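Local coordinates for protein lipid II:glycine glycyltransferase (Staphylococcus aureus, PDB 6SNR) that probably adds the first glycine of the peptidoglycan pentaglycine bridge to the lysine side chain of lipid II, using glycyl-tRNA as the donor, at residues A219-E222 and A226-F229; N243-E248 and A282-L287; A254-K259 and Q271-D276; H335-M340 and K375-Y380; D358-K363 and G369-K374. All blocks are in the same frame, centred on the assembly; numbering follows the deposited sequence.

Overall arrangement
The five contacts follow one long monomer of the FemABX family. Contact 1 comes first along the chain, where helix 210-220 leads through a short turn to strand 226-233. The chain then runs out into the hairpin of helices 235-262 and 267-297, which holds contacts 2 and 3, with contact 3 nested inside contact 2 and their centres about 17 Å apart. Back in the body it forms contact 4, which encloses contact 5; these two touch, with centres about 15 Å apart. M340 of contact 4 also packs on F229 of contact 1. Contacts 1, 4 and 5 thus border the sheet holding strands 226-233, 351-356 and 380-383, whereas contact 3, centred about 52 Å from contact 1, lies far out along the projecting arm.

Contact 1 of 5, residues A219-E222 and A226-F229; sequences ALHE and AELF
The imidazole of H221 meets the strand 226-229 along its edge, where the carbonyl of A226 and the carboxylate of E227 both lie near the ring plane; Y217, one helical turn earlier, stacks on the ring. H221 ND1 donates to A226 O over 2.8 Å, with an N-H...O angle of 159° and the oxygen just 5° out of the ring plane. Histidine suits the place because a rigid ring puts an N-H two bonds beyond CB, close enough to reach the first carbonyl of the strand. With CG anti to the backbone N (chi1 175°), the ring extends toward the strand. The same oxygen lies 3.4 Å from H221 CA, a supporting C-H...O contact. Beside it, E227 OE1 comes within 3.2 Å of H221 CE1, the carboxylate turned steeply against the ring; its negative charge would probably be drawn to the electron-poor C-H, and it also has a long, weak ion pair with R183. The apolar half is small: L220 CB rests 3.8 Å from A226 CB, and alanine's small side chain lets the strand start close to the helix end. The arrangement is a short helix-to-strand turn, entering a mixed sheet consistent with the acetyltransferase-like fold of the FemABX family.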
# COMPACT_ATOMS: atom_id res chain seq x y z
N ALA A 219 -6.62 4.31 14.37
CA ALA A 219 -5.35 4.47 15.08
C ALA A 219 -4.38 5.39 14.37
O ALA A 219 -3.70 6.22 14.97
CB ALA A 219 -4.70 3.11 15.29
N LEU A 220 -4.27 5.19 13.07
CA LEU A 220 -3.23 5.81 12.29
C LEU A 220 -3.62 7.08 11.48
O LEU A 220 -2.75 7.84 11.14
CB LEU A 220 -2.66 4.72 11.38
CG LEU A 220 -1.82 3.65 12.14
CD1 LEU A 220 -2.11 2.29 11.53
CD2 LEU A 220 -0.36 3.99 12.03
N HIS A 221 -4.89 7.23 11.17
CA HIS A 221 -5.32 8.35 10.31
C HIS A 221 -5.06 9.75 10.91
O HIS A 221 -4.58 10.67 10.22
CB HIS A 221 -6.78 8.24 9.93
CG HIS A 221 -7.27 9.42 9.16
ND1 HIS A 221 -6.77 9.75 7.91
CD2 HIS A 221 -8.21 10.35 9.45
CE1 HIS A 221 -7.38 10.84 7.47
NE2 HIS A 221 -8.25 11.23 8.40
N GLU A 222 -5.30 9.85 12.21
CA GLU A 222 -5.03 11.08 12.98
C GLU A 222 -3.64 11.68 12.70
O GLU A 222 -3.49 12.88 12.54
CB GLU A 222 -5.14 10.73 14.49
CG GLU A 222 -5.47 11.89 15.40
CD GLU A 222 -5.08 11.65 16.85
OE1 GLU A 222 -4.35 10.68 17.18
OE2 GLU A 222 -5.50 12.47 17.67
N ALA A 226 -2.61 6.71 7.82
CA ALA A 226 -3.59 5.90 7.10
C ALA A 226 -4.49 6.87 6.35
O ALA A 226 -4.96 7.85 6.93
CB ALA A 226 -4.39 5.06 8.01
N GLU A 227 -4.72 6.60 5.05
CA GLU A 227 -5.71 7.34 4.27
C GLU A 227 -6.53 6.39 3.42
O GLU A 227 -6.03 5.39 2.92
CB GLU A 227 -5.04 8.37 3.38
CG GLU A 227 -4.12 9.31 4.14
CD GLU A 227 -4.87 10.44 4.86
OE1 GLU A 227 -6.06 10.68 4.59
OE2 GLU A 227 -4.22 11.08 5.69
N LEU A 228 -7.81 6.74 3.23
CA LEU A 228 -8.70 6.01 2.39
C LEU A 228 -8.93 6.79 1.10
O LEU A 228 -9.17 8.00 1.15
CB LEU A 228 -10.04 5.83 3.08
CG LEU A 228 -11.17 5.20 2.26
CD1 LEU A 228 -10.87 3.75 1.93
CD2 LEU A 228 -12.52 5.35 2.98
N PHE A 229 -8.83 6.11 -0.04
CA PHE A 229 -9.09 6.75 -1.35
C PHE A 229 -10.27 6.03 -1.94
O PHE A 229 -10.37 4.81 -1.81
CB PHE A 229 -7.86 6.67 -2.28
CG PHE A 229 -6.73 7.51 -1.83
CD1 PHE A 229 -5.90 7.07 -0.82
CD2 PHE A 229 -6.52 8.77 -2.36
CE1 PHE A 229 -4.90 7.87 -0.35
CE2 PHE A 229 -5.48 9.56 -1.91
CZ PHE A 229 -4.67 9.09 -0.88

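Contact 2 of 5, residues N243-E248 and A282-L287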
# COMPACT_ATOMS: atom_id res chain seq x y z
N ASN A 243 -20.71 19.14 -22.27
CA ASN A 243 -21.23 20.44 -22.71
C ASN A 243 -20.11 21.37 -23.15
O ASN A 243 -20.23 22.09 -24.15
CB ASN A 243 -22.07 21.08 -21.61
CG ASN A 243 -23.41 20.42 -21.43
OD1 ASN A 243 -23.91 19.78 -22.35
ND2 ASN A 243 -23.99 20.53 -20.23
N GLN A 244 -19.01 21.35 -22.40
CA GLN A 244 -17.86 22.16 -22.77
C GLN A 244 -17.26 21.68 -24.08
O GLN A 244 -16.92 22.49 -24.92
CB GLN A 244 -16.80 22.20 -21.64
CG GLN A 244 -15.47 22.86 -22.03
CD GLN A 244 -15.52 24.38 -22.04
OE1 GLN A 244 -15.61 25.01 -20.99
NE2 GLN A 244 -15.44 24.97 -23.23
N GLU A 245 -17.13 20.36 -24.26
CA GLU A 245 -16.60 19.78 -25.50
C GLU A 245 -17.50 20.17 -26.67
O GLU A 245 -16.99 20.52 -27.73
CB GLU A 245 -16.45 18.24 -25.41
CG GLU A 245 -15.27 17.78 -24.54
CD GLU A 245 -15.16 16.26 -24.39
OE1 GLU A 245 -15.65 15.52 -25.26
OE2 GLU A 245 -14.54 15.80 -23.38
N LEU A 246 -18.81 20.13 -26.46
CA LEU A 246 -19.76 20.56 -27.53
C LEU A 246 -19.53 22.01 -27.91
O LEU A 246 -19.53 22.36 -29.08
CB LEU A 246 -21.20 20.37 -27.11
CG LEU A 246 -21.64 18.90 -27.00
CD1 LEU A 246 -22.96 18.79 -26.26
CD2 LEU A 246 -21.69 18.26 -28.39
N ASN A 247 -19.31 22.87 -26.92
CA ASN A 247 -19.03 24.28 -27.22
C ASN A 247 -17.75 24.42 -28.01
O ASN A 247 -17.71 25.17 -29.00
CB ASN A 247 -18.99 25.13 -25.95
CG ASN A 247 -20.33 25.15 -25.23
OD1 ASN A 247 -21.38 24.95 -25.83
ND2 ASN A 247 -20.30 25.40 -23.92
N GLU A 248 -16.70 23.69 -27.61
CA GLU A 248 -15.43 23.76 -28.31
C GLU A 248 -15.55 23.24 -29.76
O GLU A 248 -14.94 23.79 -30.67
CB GLU A 248 -14.34 23.00 -27.54
CG GLU A 248 -13.99 23.67 -26.21
CD GLU A 248 -13.07 22.85 -25.32
OE1 GLU A 248 -12.84 21.65 -25.57
OE2 GLU A 248 -12.61 23.42 -24.31
N ALA A 282 -22.43 14.74 -32.70
CA ALA A 282 -23.53 13.76 -32.61
C ALA A 282 -23.22 12.71 -31.54
O ALA A 282 -24.11 12.35 -30.76
CB ALA A 282 -23.75 13.11 -33.94
N LYS A 283 -21.99 12.21 -31.51
CA LYS A 283 -21.57 11.20 -30.55
C LYS A 283 -21.61 11.73 -29.13
O LYS A 283 -22.02 11.04 -28.20
CB LYS A 283 -20.17 10.69 -30.87
CG LYS A 283 -20.13 9.77 -32.08
CD LYS A 283 -18.72 9.27 -32.37
CE LYS A 283 -18.71 8.24 -33.47
NZ LYS A 283 -18.84 6.89 -32.87
N ASN A 284 -21.14 12.95 -28.96
CA ASN A 284 -21.22 13.59 -27.64
C ASN A 284 -22.63 13.76 -27.15
O ASN A 284 -22.95 13.57 -25.95
CB ASN A 284 -20.47 14.92 -27.66
CG ASN A 284 -19.00 14.74 -27.34
OD1 ASN A 284 -18.68 14.36 -26.23
ND2 ASN A 284 -18.12 15.02 -28.29
N GLU A 285 -23.56 14.07 -28.07
CA GLU A 285 -24.94 14.17 -27.65
C GLU A 285 -25.54 12.82 -27.18
O GLU A 285 -26.31 12.77 -26.23
CB GLU A 285 -25.79 14.89 -28.73
CG GLU A 285 -27.17 15.28 -28.17
CD GLU A 285 -27.20 16.57 -27.36
OE1 GLU A 285 -26.15 17.24 -27.21
OE2 GLU A 285 -28.29 16.92 -26.83
N ASP A 286 -25.17 11.75 -27.86
CA ASP A 286 -25.59 10.42 -27.51
C ASP A 286 -25.03 10.09 -26.10
O ASP A 286 -25.74 9.54 -25.26
CB ASP A 286 -25.04 9.37 -28.47
CG ASP A 286 -25.71 9.40 -29.85
OD1 ASP A 286 -26.82 9.94 -29.98
OD2 ASP A 286 -25.10 8.83 -30.76
N LEU A 287 -23.79 10.47 -25.86
CA LEU A 287 -23.17 10.22 -24.53
C LEU A 287 -23.89 11.00 -23.44
O LEU A 287 -24.09 10.50 -22.34
CB LEU A 287 -21.69 10.60 -24.54
CG LEU A 287 -20.91 10.50 -23.23
CD1 LEU A 287 -21.00 9.08 -22.72
CD2 LEU A 287 -19.47 10.91 -23.50
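Apolar contact between the helices rests on L246, whose CD2 lies 3.6 Å from N284 CB, so the leucine uses the aliphatic root of the asparagine and not its amide. A methyl-to-oxygen van der Waals contact stands apart from this: the other branch, CD1, passes 3.7 Å from E285 OE1, where the glutamate crosses it at about a right angle. Leucine suits the place because its fork reaches two neighbouring residues at once.

The one polar approach between the segments joins two acceptors and should add little or no attraction: E245 OE1 stands 3.4 Å from N284 OD1, and the pair is not hydrogen-bonded. The carboxylate and amide planes are almost perpendicular, 84° apart. N284 ND2 has a weak hydrogen bond to K280 O on its own helix. E285 bends at chi2 (82°), and its OE2 forms a salt bridge with R289, one turn further on, which would largely offset its charge. A true polar link between the helices comes from N243 OD1, which accepts a hydrogen bond from K288 NZ.

The two segments run antiparallel, with axes 10.0 Å apart at closest approach and directions 165° apart. N284 sits as a knob in the diamond of V242, E245, L246 and L249, knobs-into-holes packing, and L287 meets V242 next along. Helices 235-262 and 267-297 thus lie side by side as the long hairpin that leaves the sheet after strand 226-233 and returns to it at strand 302-312.

Contact 3 of 5, residues A254-K259 and Q271-D276; sequences AKWQQK and QNMIND
W256 lays one face of its indole against M273. The methionine CB sits over the five-membered ring, 3.7 Å from its centroid and only 9° off the normal, an almost vertical CH-pi contact. Next to it, M273 CG lies 3.8 Å from both CE2 and CZ2 of W256, so the start of the methionine chain follows the indole toward the six-membered ring. M273 then bends at chi2, and SD ends in an oblique Met-aromatic contact, 5.2 Å from the centroid of that ring. Tryptophan suits a partly exposed seam: its broad face takes the CB and CG methylenes of M273, and W256 also touches Q266 near the hairpin turn. The root of W256 works separately, its CB meeting I274 CG1 at 3.7 Å.

These residues belong to an antiparallel helical hairpin, the arm of the FemABX fold. Here the segment axes come within 9.1 Å of each other, their directions 160° apart. The corresponding arm of FemA resembles the one with which seryl-tRNA synthetase binds tRNA.

One residue on, Q257 brings its methylene CG to I274 CD1 at 3.7 Å, the two chains crossing at about a right angle. The isoleucine reaches it because CG1 lies beside its own backbone N (chi1 -70°), carrying CD1 toward the facing helix. I274 is a knob in the hole formed by I253, W256, Q257 and M260; a buried apolar chain with a reaching CD1 suits it.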
# COMPACT_ATOMS: atom_id res chain seq x y z
N ALA A 254 -16.96 26.80 -36.54
CA ALA A 254 -16.96 28.23 -36.90
C ALA A 254 -15.65 28.66 -37.57
O ALA A 254 -15.68 29.32 -38.61
CB ALA A 254 -17.22 29.10 -35.68
N LYS A 255 -14.53 28.27 -36.97
CA LYS A 255 -13.18 28.61 -37.47
C LYS A 255 -12.92 28.04 -38.89
O LYS A 255 -12.45 28.75 -39.77
CB LYS A 255 -12.12 28.12 -36.47
CG LYS A 255 -10.67 28.24 -36.91
CD LYS A 255 -9.73 27.46 -35.99
CE LYS A 255 -9.83 25.96 -36.20
NZ LYS A 255 -8.89 25.16 -35.37
N TRP A 256 -13.21 26.75 -39.10
CA TRP A 256 -13.06 26.15 -40.43
C TRP A 256 -14.05 26.71 -41.46
O TRP A 256 -13.72 26.80 -42.63
CB TRP A 256 -13.17 24.60 -40.36
CG TRP A 256 -11.95 23.95 -39.79
CD1 TRP A 256 -11.82 23.37 -38.56
CD2 TRP A 256 -10.65 23.85 -40.41
NE1 TRP A 256 -10.54 22.91 -38.38
CE2 TRP A 256 -9.80 23.17 -39.50
CE3 TRP A 256 -10.12 24.25 -41.65
CZ2 TRP A 256 -8.45 22.89 -39.79
CZ3 TRP A 256 -8.76 23.96 -41.95
CH2 TRP A 256 -7.95 23.29 -41.02
N GLN A 257 -15.26 27.07 -41.05
CA GLN A 257 -16.22 27.68 -41.95
C GLN A 257 -15.71 29.03 -42.45
O GLN A 257 -15.93 29.41 -43.60
CB GLN A 257 -17.58 27.88 -41.26
CG GLN A 257 -18.43 26.63 -41.27
CD GLN A 257 -19.88 26.95 -40.97
OE1 GLN A 257 -20.18 27.52 -39.93
NE2 GLN A 257 -20.76 26.56 -41.86
N GLN A 258 -15.06 29.76 -41.55
CA GLN A 258 -14.48 31.05 -41.91
C GLN A 258 -13.29 30.90 -42.85
O GLN A 258 -13.12 31.71 -43.76
CB GLN A 258 -14.12 31.84 -40.65
CG GLN A 258 -15.34 32.36 -39.91
CD GLN A 258 -16.25 33.20 -40.79
OE1 GLN A 258 -15.88 34.30 -41.19
NE2 GLN A 258 -17.42 32.66 -41.13
N LYS A 259 -12.48 29.86 -42.68
CA LYS A 259 -11.39 29.58 -43.64
C LYS A 259 -11.94 29.17 -45.02
O LYS A 259 -11.43 29.60 -46.06
CB LYS A 259 -10.44 28.51 -43.10
CG LYS A 259 -9.60 28.99 -41.92
CD LYS A 259 -8.21 29.48 -42.34
CE LYS A 259 -7.14 28.41 -42.09
NZ LYS A 259 -6.81 28.26 -40.64
N GLN A 271 -13.90 21.41 -45.09
CA GLN A 271 -15.17 20.69 -45.05
C GLN A 271 -14.95 19.34 -44.44
O GLN A 271 -15.80 18.84 -43.67
CB GLN A 271 -15.79 20.59 -46.44
CG GLN A 271 -17.13 19.86 -46.42
CD GLN A 271 -18.16 20.56 -45.56
OE1 GLN A 271 -18.76 19.97 -44.62
NE2 GLN A 271 -18.39 21.81 -45.85
N ASN A 272 -13.79 18.76 -44.77
CA ASN A 272 -13.40 17.52 -44.14
C ASN A 272 -13.34 17.63 -42.63
O ASN A 272 -13.88 16.81 -41.87
CB ASN A 272 -12.04 17.06 -44.71
CG ASN A 272 -11.70 15.64 -44.31
OD1 ASN A 272 -10.68 15.40 -43.65
ND2 ASN A 272 -12.53 14.71 -44.68
N MET A 273 -12.74 18.72 -42.12
CA MET A 273 -12.58 18.89 -40.69
C MET A 273 -13.93 19.20 -40.04
O MET A 273 -14.22 18.80 -38.91
CB MET A 273 -11.56 19.99 -40.38
CG MET A 273 -10.17 19.68 -40.95
SD MET A 273 -9.28 18.41 -40.04
CE MET A 273 -8.90 17.19 -41.30
N ILE A 274 -14.79 19.87 -40.80
CA ILE A 274 -16.15 20.15 -40.33
C ILE A 274 -16.94 18.84 -40.18
O ILE A 274 -17.63 18.66 -39.18
CB ILE A 274 -16.86 21.16 -41.26
CG1 ILE A 274 -16.19 22.53 -41.08
CG2 ILE A 274 -18.38 21.23 -40.96
CD1 ILE A 274 -16.56 23.56 -42.12
N ASN A 275 -16.85 18.00 -41.19
CA ASN A 275 -17.54 16.69 -41.15
C ASN A 275 -17.12 15.90 -39.92
O ASN A 275 -17.97 15.38 -39.17
CB ASN A 275 -17.28 15.88 -42.42
CG ASN A 275 -17.95 16.49 -43.65
OD1 ASN A 275 -18.83 17.32 -43.52
ND2 ASN A 275 -17.55 16.06 -44.82
N ASP A 276 -15.81 15.89 -39.64
CA ASP A 276 -15.27 15.20 -38.46
C ASP A 276 -15.87 15.75 -37.16
O ASP A 276 -16.33 15.01 -36.26
CB ASP A 276 -13.74 15.36 -38.39
CG ASP A 276 -12.99 14.59 -39.45
OD1 ASP A 276 -13.60 13.75 -40.14
OD2 ASP A 276 -11.74 14.84 -39.56

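Contact 4 of 5, residues H335-M340 and K375-Y380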
# COMPACT_ATOMS: atom_id res chain seq x y z
N HIS A 335 -6.46 4.45 -12.33
CA HIS A 335 -6.52 5.84 -11.92
C HIS A 335 -6.13 5.98 -10.44
O HIS A 335 -5.26 6.79 -10.08
CB HIS A 335 -7.93 6.40 -12.17
CG HIS A 335 -7.97 7.88 -12.20
ND1 HIS A 335 -9.15 8.60 -12.31
CD2 HIS A 335 -6.99 8.79 -12.08
CE1 HIS A 335 -8.89 9.88 -12.26
NE2 HIS A 335 -7.58 10.03 -12.13
N MET A 336 -6.76 5.11 -9.64
CA MET A 336 -6.50 5.03 -8.18
C MET A 336 -5.03 4.83 -7.83
O MET A 336 -4.45 5.64 -7.04
CB MET A 336 -7.33 3.91 -7.54
CG MET A 336 -7.56 4.14 -6.05
SD MET A 336 -8.68 2.87 -5.42
CE MET A 336 -7.89 1.33 -5.71
N GLN A 337 -4.41 3.84 -8.45
CA GLN A 337 -2.97 3.53 -8.16
C GLN A 337 -2.06 4.70 -8.44
O GLN A 337 -1.25 5.10 -7.60
CB GLN A 337 -2.46 2.32 -8.91
CG GLN A 337 -3.01 1.00 -8.41
CD GLN A 337 -2.58 0.67 -6.98
OE1 GLN A 337 -1.59 1.22 -6.47
NE2 GLN A 337 -3.30 -0.26 -6.35
N TYR A 338 -2.16 5.28 -9.63
CA TYR A 338 -1.27 6.36 -9.99
C TYR A 338 -1.48 7.59 -9.10
O TYR A 338 -0.52 8.24 -8.70
CB TYR A 338 -1.49 6.69 -11.50
CG TYR A 338 -0.59 7.77 -12.08
CD1 TYR A 338 0.79 7.63 -12.07
CD2 TYR A 338 -1.12 8.88 -12.73
CE1 TYR A 338 1.64 8.58 -12.64
CE2 TYR A 338 -0.28 9.83 -13.32
CZ TYR A 338 1.09 9.67 -13.26
OH TYR A 338 1.96 10.59 -13.84
N THR A 339 -2.75 7.92 -8.81
CA THR A 339 -3.10 9.03 -7.91
C THR A 339 -2.47 8.82 -6.50
O THR A 339 -1.92 9.76 -5.93
CB THR A 339 -4.61 9.22 -7.81
OG1 THR A 339 -5.13 9.50 -9.13
CG2 THR A 339 -4.90 10.38 -6.95
N MET A 340 -2.54 7.58 -6.02
CA MET A 340 -2.06 7.27 -4.66
C MET A 340 -0.55 7.35 -4.60
O MET A 340 0.01 7.84 -3.60
CB MET A 340 -2.56 5.89 -4.15
CG MET A 340 -4.05 5.91 -3.81
SD MET A 340 -4.64 4.41 -3.03
CE MET A 340 -4.24 3.21 -4.26
N LYS A 375 3.68 -6.76 -10.76
CA LYS A 375 4.88 -6.63 -11.58
C LYS A 375 4.79 -5.49 -12.63
O LYS A 375 5.80 -5.05 -13.11
CB LYS A 375 5.23 -7.95 -12.25
CG LYS A 375 4.30 -8.40 -13.39
CD LYS A 375 4.79 -9.74 -13.92
CE LYS A 375 4.32 -9.99 -15.35
NZ LYS A 375 4.95 -11.22 -15.91
N VAL A 376 3.59 -5.03 -12.96
CA VAL A 376 3.43 -4.03 -14.04
C VAL A 376 3.50 -2.59 -13.59
O VAL A 376 3.38 -1.68 -14.39
CB VAL A 376 2.15 -4.29 -14.89
CG1 VAL A 376 2.17 -5.67 -15.50
CG2 VAL A 376 0.88 -4.07 -14.10
N TRP A 377 3.67 -2.37 -12.27
CA TRP A 377 3.61 -1.06 -11.69
C TRP A 377 4.97 -0.40 -11.37
O TRP A 377 5.09 0.42 -10.42
CB TRP A 377 2.72 -1.15 -10.41
CG TRP A 377 1.29 -1.27 -10.81
CD1 TRP A 377 0.54 -2.37 -10.83
CD2 TRP A 377 0.45 -0.19 -11.26
NE1 TRP A 377 -0.74 -2.07 -11.27
CE2 TRP A 377 -0.82 -0.74 -11.53
CE3 TRP A 377 0.66 1.18 -11.49
CZ2 TRP A 377 -1.90 0.04 -12.04
CZ3 TRP A 377 -0.42 1.96 -11.95
CH2 TRP A 377 -1.68 1.35 -12.25
N GLY A 378 5.99 -0.67 -12.18
CA GLY A 378 7.29 -0.12 -11.94
C GLY A 378 7.97 -0.60 -10.65
O GLY A 378 8.81 0.09 -10.08
N THR A 379 7.65 -1.83 -10.31
CA THR A 379 8.10 -2.45 -9.08
C THR A 379 9.39 -3.20 -9.23
O THR A 379 9.65 -3.79 -10.29
CB THR A 379 7.06 -3.44 -8.57
OG1 THR A 379 6.64 -4.31 -9.64
CG2 THR A 379 5.83 -2.72 -8.00
N TYR A 380 10.17 -3.23 -8.15
CA TYR A 380 11.25 -4.18 -8.03
C TYR A 380 10.95 -5.13 -6.91
O TYR A 380 10.19 -4.82 -5.99
CB TYR A 380 12.60 -3.51 -7.80
CG TYR A 380 12.75 -2.82 -6.46
CD1 TYR A 380 12.41 -1.49 -6.34
CD2 TYR A 380 13.24 -3.49 -5.34
CE1 TYR A 380 12.51 -0.83 -5.16
CE2 TYR A 380 13.38 -2.78 -4.13
CZ TYR A 380 13.00 -1.45 -4.08
OH TYR A 380 13.06 -0.65 -2.94
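W377 extends its indole to the helix 335-340, where Q337 CB sits over one face of the six-membered ring. The CB lies 3.8 Å from the ring centroid, 21° off the normal, in a CH-pi contact displaced toward the rim; the nearest ring atom, W377 CH2, is 3.6 Å away. Q337 CG continues over the benzo ring, 3.9 Å from CZ2. The glutamine then bends at chi2 (-65°), which takes its amide away from the indole, and OE1 accepts a hydrogen bond from Y352 OH. Glutamine suits the spot because its methylenes pack on the ring while its buried oxygen is satisfied elsewhere. Aromatic neighbours complete the setting: F163 meets W377 edge to face, and F354 and F373 also touch it.

Next comes G378, whose positive phi (65°) favours glycine and turns the chain. T379 OG1 follows with a hydrogen bond to K374 O, tying the loop to the end of the preceding helix. Y380 then starts the edge strand 380-383.

Helix 332-347, which carries Q337, connects the adjacent parallel strands 315-323 and 351-356, a beta-alpha-beta crossover. The indole bridges the loop and the crossover helix, a large aromatic packing among helix 332-347, helix 165-177 and the sheet in this alpha/beta domain.

Contact 5 of 5, residues D358-K363 and G369-K374; sequences DNDPDK and GLWAFK
K374 NZ is gripped by two carbonyl oxygens, F354 O and G356 O, and so ties the last turn of its helix to the end of strand 351-356, while one turn earlier W371 packs its indole against D360 and P361 of the loop. Lysine suits the buried position because its long chain brings a cationic donor to carbonyls at a strand end.

The main meeting is over one face of W371. D360 CA lies 3.8 Å from the centroid of the five-membered ring, and P361 CD lies 4.0 Å from it on the same face; both are CH-pi contacts. The proline also puts CD 3.6 Å from W371 CG, its rigid ring laying CD over the indole face. D360 has a left-handed backbone conformation (phi 53°), which turns the loop so that its main chain lies flat on the ring, with D360 N 3.7 Å from CE3. Aspartate, like asparagine and glycine, tolerates this region better than most residues.

The chain here makes a beta-alpha-beta crossover from strand 351-356 through helix 368-374 to the parallel strand 380-383, with strand 146-151 between the two in the sheet. W371 also touches M148 of that middle strand.

Tryptophan reaches the loop because CG is anti to its backbone N (chi1 169°). Two oxygens also approach the indole obliquely: D358 O lies 3.5 Å from CE3, and N359 OD1 is 4.1 Å from CH2. D358 itself is held by a hydrogen bond from L137 N to OD1.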
# COMPACT_ATOMS: atom_id res chain seq x y z
N ASP A 358 5.32 -14.24 -4.13
CA ASP A 358 6.36 -15.14 -4.53
C ASP A 358 7.17 -14.58 -5.69
O ASP A 358 6.70 -13.71 -6.43
CB ASP A 358 5.74 -16.50 -5.00
CG ASP A 358 5.14 -17.32 -3.88
OD1 ASP A 358 5.60 -17.26 -2.69
OD2 ASP A 358 4.21 -18.13 -4.18
N ASN A 359 8.40 -15.05 -5.81
CA ASN A 359 9.26 -14.66 -6.94
C ASN A 359 8.91 -15.47 -8.20
O ASN A 359 9.30 -16.60 -8.27
CB ASN A 359 10.72 -14.89 -6.61
CG ASN A 359 11.68 -14.34 -7.68
OD1 ASN A 359 11.24 -13.82 -8.69
ND2 ASN A 359 12.99 -14.46 -7.46
N ASP A 360 8.18 -14.85 -9.12
CA ASP A 360 7.85 -15.41 -10.45
C ASP A 360 7.23 -16.79 -10.34
O ASP A 360 7.77 -17.78 -10.88
CB ASP A 360 9.10 -15.46 -11.29
CG ASP A 360 8.80 -15.80 -12.77
OD1 ASP A 360 7.77 -15.37 -13.28
OD2 ASP A 360 9.61 -16.53 -13.35
N PRO A 361 6.11 -16.90 -9.61
CA PRO A 361 5.48 -18.20 -9.49
C PRO A 361 4.87 -18.69 -10.82
O PRO A 361 4.57 -17.88 -11.68
CB PRO A 361 4.36 -17.95 -8.47
CG PRO A 361 4.01 -16.53 -8.67
CD PRO A 361 5.27 -15.82 -9.01
N ASP A 362 4.69 -20.00 -10.92
CA ASP A 362 3.94 -20.61 -12.04
C ASP A 362 2.44 -20.25 -11.98
O ASP A 362 1.91 -19.85 -10.94
CB ASP A 362 4.11 -22.15 -12.00
CG ASP A 362 5.54 -22.63 -12.39
OD1 ASP A 362 6.38 -21.88 -12.92
OD2 ASP A 362 5.83 -23.82 -12.12
N LYS A 363 1.74 -20.47 -13.09
CA LYS A 363 0.36 -20.00 -13.25
C LYS A 363 -0.65 -20.82 -12.45
O LYS A 363 -1.74 -20.32 -12.11
CB LYS A 363 -0.00 -19.93 -14.74
N GLY A 369 -1.68 -14.49 -9.22
CA GLY A 369 -2.37 -13.26 -9.54
C GLY A 369 -1.70 -12.05 -8.88
O GLY A 369 -1.62 -10.96 -9.48
N LEU A 370 -1.17 -12.26 -7.68
CA LEU A 370 -0.43 -11.16 -7.03
C LEU A 370 0.79 -10.71 -7.82
O LEU A 370 1.12 -9.52 -7.87
CB LEU A 370 0.04 -11.56 -5.62
CG LEU A 370 -1.07 -11.90 -4.64
CD1 LEU A 370 -0.51 -12.54 -3.38
CD2 LEU A 370 -1.90 -10.68 -4.30
N TRP A 371 1.49 -11.69 -8.41
CA TRP A 371 2.69 -11.38 -9.19
C TRP A 371 2.31 -10.65 -10.48
O TRP A 371 2.90 -9.62 -10.80
CB TRP A 371 3.43 -12.66 -9.48
CG TRP A 371 4.53 -12.57 -10.47
CD1 TRP A 371 4.48 -13.00 -11.78
CD2 TRP A 371 5.86 -12.11 -10.26
NE1 TRP A 371 5.69 -12.82 -12.37
CE2 TRP A 371 6.56 -12.26 -11.47
CE3 TRP A 371 6.55 -11.57 -9.15
CZ2 TRP A 371 7.89 -11.91 -11.59
CZ3 TRP A 371 7.86 -11.21 -9.28
CH2 TRP A 371 8.53 -11.38 -10.50
N ALA A 372 1.28 -11.17 -11.16
CA ALA A 372 0.81 -10.62 -12.44
C ALA A 372 0.37 -9.15 -12.30
O ALA A 372 0.62 -8.31 -13.19
CB ALA A 372 -0.34 -11.47 -12.97
N PHE A 373 -0.30 -8.86 -11.19
CA PHE A 373 -0.79 -7.54 -10.84
C PHE A 373 0.38 -6.64 -10.49
O PHE A 373 0.53 -5.56 -11.06
CB PHE A 373 -1.81 -7.64 -9.68
CG PHE A 373 -1.98 -6.39 -8.86
CD1 PHE A 373 -2.20 -5.16 -9.44
CD2 PHE A 373 -2.03 -6.49 -7.47
CE1 PHE A 373 -2.39 -4.02 -8.66
CE2 PHE A 373 -2.22 -5.37 -6.70
CZ PHE A 373 -2.42 -4.14 -7.29
N LYS A 374 1.20 -7.05 -9.50
CA LYS A 374 2.14 -6.10 -8.95
C LYS A 374 3.33 -5.80 -9.89
O LYS A 374 3.85 -4.70 -9.87
CB LYS A 374 2.61 -6.59 -7.56
CG LYS A 374 1.44 -6.66 -6.60
CD LYS A 374 1.78 -7.42 -5.30
CE LYS A 374 0.56 -7.68 -4.42
NZ LYS A 374 0.89 -7.99 -2.97